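Local coordinates for protein thiazoline oxidase/subtilisin-like protease (Prochloron didemni, PDB 4H6X) that probably cleaves precursor peptides and, through its transamidating activity, closes them into macrocycles during maturation of the patellamide cyanobactins, at residues 135-140 with 164-169; 285-290 with 301-306. All blocks are in the same frame, centred on the assembly; numbering follows the deposited sequence.

Interaction 1 (135-140 with 164-169); sequences INMPQD and LELGAN
Leu166, at the C-terminal end of helix 154-165, is met by two side chains of strand 133-138, Ile135 and Met137, which flank Asn136 and point to the same side of the sheet. Met137 makes the closer approach: its CE lies 3.8 Å from CD1 of Leu166. Its chain leaves with CG anti to the backbone N (chi1 -172°), stays extended through chi2 and bends only at chi3 (-60°), a turn about the CG-SD bond that swings the terminal methyl toward the leucine branch. An unbranched, flexible methionine suits this place, because the same chain also lies against Ala159, Leu162 and Ala163 of the helix. Ile135 reaches with the end of its longer branch, CD1 standing 4.1 Å from CB of Leu166; both pairs of side chains meet at a slant. No hydrogen bond crosses the contact.

Two residues on from Met137, the Gln139 amide folds back, its NE2 donating to Met137 O at 2.9 Å from above the carbonyl plane, while OE1 is taken by Asn155 of the helix. Beyond Leu166 the chain turns at Gly167, whose positive phi (93°) suits a residue without CB; Gly167 N bonds to Leu164 O. This Schellman motif ends the helix of a beta-alpha-beta crossover, which leads from strand 133-138 to strand 170-173 across strand 34-39 in the parallel sheet of the subtilisin fold.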
# COMPACT_ATOMS: atom_id res chain seq x y z
N ILE A 135 -0.46 10.73 -3.44
CA ILE A 135 -1.76 11.40 -3.31
C ILE A 135 -2.73 10.44 -2.63
O ILE A 135 -3.01 9.35 -3.14
CB ILE A 135 -2.35 11.82 -4.68
CG1 ILE A 135 -1.43 12.85 -5.36
CG2 ILE A 135 -3.79 12.35 -4.53
CD1 ILE A 135 -1.76 13.14 -6.82
N ASN A 136 -3.21 10.84 -1.45
CA ASN A 136 -4.31 10.13 -0.82
C ASN A 136 -5.65 10.63 -1.37
O ASN A 136 -5.88 11.84 -1.44
CB ASN A 136 -4.26 10.31 0.70
CG ASN A 136 -3.23 9.40 1.36
OD1 ASN A 136 -3.48 8.20 1.56
ND2 ASN A 136 -2.10 9.96 1.73
N MET A 137 -6.52 9.71 -1.76
CA MET A 137 -7.87 10.07 -2.18
C MET A 137 -8.87 9.44 -1.20
O MET A 137 -9.35 8.31 -1.42
CB MET A 137 -8.14 9.59 -3.61
CG MET A 137 -9.46 10.09 -4.20
SD MET A 137 -9.89 9.32 -5.78
CE MET A 137 -8.49 9.83 -6.77
N PRO A 138 -9.15 10.14 -0.08
CA PRO A 138 -9.92 9.49 1.00
C PRO A 138 -11.36 9.19 0.60
O PRO A 138 -11.98 9.99 -0.09
CB PRO A 138 -9.92 10.54 2.12
CG PRO A 138 -8.71 11.37 1.84
CD PRO A 138 -8.67 11.46 0.33
N GLN A 139 -11.87 8.05 1.07
CA GLN A 139 -13.19 7.55 0.72
C GLN A 139 -14.15 7.46 1.93
O GLN A 139 -15.27 6.96 1.80
CB GLN A 139 -13.06 6.15 0.09
CG GLN A 139 -12.14 6.06 -1.13
CD GLN A 139 -12.62 6.93 -2.28
OE1 GLN A 139 -13.81 6.99 -2.57
NE2 GLN A 139 -11.69 7.62 -2.92
N ASP A 140 -13.71 7.91 3.10
CA ASP A 140 -14.47 7.56 4.33
C ASP A 140 -15.83 8.27 4.41
O ASP A 140 -16.75 7.80 5.13
CB ASP A 140 -13.64 7.77 5.59
CG ASP A 140 -13.29 9.21 5.84
OD1 ASP A 140 -12.66 9.83 4.93
OD2 ASP A 140 -13.63 9.72 6.94
N LEU A 164 -6.37 8.50 -12.38
CA LEU A 164 -5.72 8.60 -13.69
C LEU A 164 -5.45 10.06 -14.08
O LEU A 164 -4.33 10.41 -14.46
CB LEU A 164 -6.55 7.91 -14.77
CG LEU A 164 -6.53 6.39 -14.75
CD1 LEU A 164 -7.53 5.84 -15.76
CD2 LEU A 164 -5.11 5.85 -14.99
N GLU A 165 -6.47 10.90 -13.96
CA GLU A 165 -6.34 12.31 -14.30
C GLU A 165 -5.33 13.03 -13.40
O GLU A 165 -4.69 14.00 -13.82
CB GLU A 165 -7.71 13.00 -14.27
CG GLU A 165 -7.73 14.30 -15.03
CD GLU A 165 -7.41 14.10 -16.51
OE1 GLU A 165 -7.62 12.99 -17.02
OE2 GLU A 165 -6.93 15.04 -17.14
N LEU A 166 -5.19 12.56 -12.17
CA LEU A 166 -4.21 13.12 -11.25
C LEU A 166 -2.75 12.73 -11.56
O LEU A 166 -1.83 13.22 -10.93
CB LEU A 166 -4.57 12.74 -9.81
CG LEU A 166 -5.89 13.31 -9.28
CD1 LEU A 166 -6.24 12.64 -7.96
CD2 LEU A 166 -5.82 14.83 -9.13
N GLY A 167 -2.53 11.86 -12.55
CA GLY A 167 -1.15 11.49 -12.91
C GLY A 167 -0.60 10.25 -12.22
O GLY A 167 0.62 10.07 -12.16
N ALA A 168 -1.48 9.40 -11.71
CA ALA A 168 -1.05 8.15 -11.09
C ALA A 168 -0.20 7.36 -12.06
O ALA A 168 -0.55 7.22 -13.24
CB ALA A 168 -2.25 7.31 -10.67
N ASN A 169 0.93 6.87 -11.54
CA ASN A 169 1.70 5.78 -12.13
C ASN A 169 1.23 4.46 -11.53
O ASN A 169 1.23 3.42 -12.19
CB ASN A 169 3.19 5.99 -11.84
CG ASN A 169 3.77 7.16 -12.63
OD1 ASN A 169 3.84 7.13 -13.86
ND2 ASN A 169 4.15 8.22 -11.93

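Interaction 2 (285-290 with 301-306); sequences ALLMSL and EAVRTA
Val303 fits its two methyls against Leu287 and Met288, forming the apolar contact between helix 300-309 and helix 273-293. CG1, anti to the backbone N (chi1 171°), meets Leu287 CD1 at 3.9 Å, whereas CG2 lies 4.0 Å from Met288 CG. The leucine CB sits 4.1 Å from each of Val303 CG1 and CG2, so the fork of the valine straddles it. Met288 runs extended past CG and crosses the valine at roughly a right angle. A short, beta-branched residue suits the site, since the backbones come near here, with Leu287 CA and Val303 CA 6.8 Å apart. With an alanine here both methyls would go, which is likely to open a gap beside Leu287 CD1 and Met288 CG.

No hydrogen bond joins the two segments; two hydroxyls bond back into their own helices. Ser289 OG donates to Ala285 O at 2.7 Å, and Thr305 OG1 does the same to Glu301 O; in both cases the backbone N of the same residue (Ser289 or Thr305) reaches that oxygen from the opposite face, so each carbonyl is held twice.

Charge is kept to the far side of helix 300-309, where Arg304 and Glu301 point away from the other segment. The guanidinium takes the carboxylate side-on: NH2 meets the syn lone pair of Glu301 OE2 at 2.9 Å, nearly straight (169°), and NE reaches OE1 from above the carboxylate plane. Arg304 NH1 also pairs with Glu248.

Leu287 and Ala306 also touch helix 332-340, and the arrangement is a helix-helix packing of the C-terminal part of the subtilisin-like alpha/beta fold.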
# COMPACT_ATOMS: atom_id res chain seq x y z
N ALA A 285 6.91 0.91 -6.99
CA ALA A 285 7.31 2.32 -7.16
C ALA A 285 8.84 2.51 -7.16
O ALA A 285 9.37 3.32 -7.93
CB ALA A 285 6.68 3.18 -6.07
N LEU A 286 9.54 1.78 -6.30
CA LEU A 286 11.00 1.79 -6.34
C LEU A 286 11.53 1.32 -7.71
O LEU A 286 12.47 1.92 -8.26
CB LEU A 286 11.57 0.92 -5.21
CG LEU A 286 11.44 1.38 -3.74
CD1 LEU A 286 12.21 0.43 -2.83
CD2 LEU A 286 11.91 2.81 -3.50
N LEU A 287 10.94 0.27 -8.27
CA LEU A 287 11.40 -0.27 -9.56
C LEU A 287 11.13 0.71 -10.68
O LEU A 287 11.98 0.90 -11.56
CB LEU A 287 10.78 -1.64 -9.85
CG LEU A 287 11.17 -2.78 -8.90
CD1 LEU A 287 10.29 -4.01 -9.14
CD2 LEU A 287 12.65 -3.14 -9.00
N MET A 288 9.97 1.37 -10.63
CA MET A 288 9.66 2.46 -11.54
C MET A 288 10.61 3.65 -11.33
O MET A 288 11.01 4.30 -12.30
CB MET A 288 8.20 2.94 -11.38
CG MET A 288 7.14 1.94 -11.76
SD MET A 288 5.50 2.70 -11.59
CE MET A 288 4.49 1.35 -12.21
N SER A 289 10.95 3.96 -10.08
CA SER A 289 11.91 5.04 -9.81
C SER A 289 13.26 4.80 -10.49
O SER A 289 13.90 5.73 -10.99
CB SER A 289 12.09 5.20 -8.30
OG SER A 289 10.86 5.57 -7.71
N LEU A 290 13.67 3.54 -10.53
CA LEU A 290 14.92 3.12 -11.14
C LEU A 290 14.87 3.23 -12.68
O LEU A 290 15.88 3.54 -13.31
CB LEU A 290 15.23 1.69 -10.70
CG LEU A 290 16.65 1.31 -10.32
CD1 LEU A 290 17.30 2.37 -9.45
CD2 LEU A 290 16.59 -0.04 -9.62
N GLU A 301 3.69 -2.28 -17.00
CA GLU A 301 3.53 -3.68 -17.36
C GLU A 301 4.87 -4.44 -17.27
O GLU A 301 4.89 -5.62 -16.88
CB GLU A 301 2.89 -3.83 -18.75
CG GLU A 301 2.51 -5.25 -19.15
CD GLU A 301 1.39 -5.88 -18.30
OE1 GLU A 301 0.66 -5.16 -17.57
OE2 GLU A 301 1.25 -7.12 -18.35
N ALA A 302 5.98 -3.78 -17.58
CA ALA A 302 7.29 -4.44 -17.45
C ALA A 302 7.55 -4.74 -15.97
O ALA A 302 7.97 -5.85 -15.62
CB ALA A 302 8.40 -3.60 -18.06
N VAL A 303 7.26 -3.77 -15.10
CA VAL A 303 7.44 -3.96 -13.67
C VAL A 303 6.57 -5.11 -13.19
O VAL A 303 7.05 -6.03 -12.54
CB VAL A 303 7.19 -2.68 -12.83
CG1 VAL A 303 7.19 -3.01 -11.34
CG2 VAL A 303 8.25 -1.64 -13.13
N ARG A 304 5.29 -5.07 -13.55
CA ARG A 304 4.34 -6.10 -13.13
C ARG A 304 4.77 -7.49 -13.58
O ARG A 304 4.77 -8.43 -12.78
CB ARG A 304 2.92 -5.78 -13.66
CG ARG A 304 1.82 -6.63 -13.04
CD ARG A 304 0.45 -6.34 -13.68
NE ARG A 304 0.37 -7.02 -14.96
CZ ARG A 304 -0.16 -8.23 -15.16
NH1 ARG A 304 -0.70 -8.91 -14.15
NH2 ARG A 304 -0.15 -8.76 -16.37
N THR A 305 5.15 -7.63 -14.84
CA THR A 305 5.48 -8.96 -15.37
C THR A 305 6.81 -9.46 -14.81
O THR A 305 6.94 -10.65 -14.50
CB THR A 305 5.49 -8.98 -16.93
OG1 THR A 305 6.25 -7.88 -17.42
CG2 THR A 305 4.08 -8.87 -17.47
N ALA A 306 7.78 -8.56 -14.66
CA ALA A 306 9.06 -8.90 -14.03
C ALA A 306 8.88 -9.47 -12.63
O ALA A 306 9.52 -10.47 -12.28
CB ALA A 306 10.01 -7.71 -13.98

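Interaction 1 comes first along the chain, and both of its segments precede those of interaction 2; their centres lie about 19 Å apart within the same subtilase region. Strand 170-173 brings them together. The chain enters it directly after the turn of interaction 1, and its Ile170 is touched by Ala285 and Met288 of helix 273-293; Met288 CE also packs 3.9 Å from Asn169 O. Interaction 1 packs the end of a crossover helix on strand 133-138, while interaction 2 packs helix 300-309 against the long helix 273-293. That long helix includes Ser274, which with His109 and Asp39 has the geometry of a subtilisin-type catalytic triad, consistent with the protein's protease role.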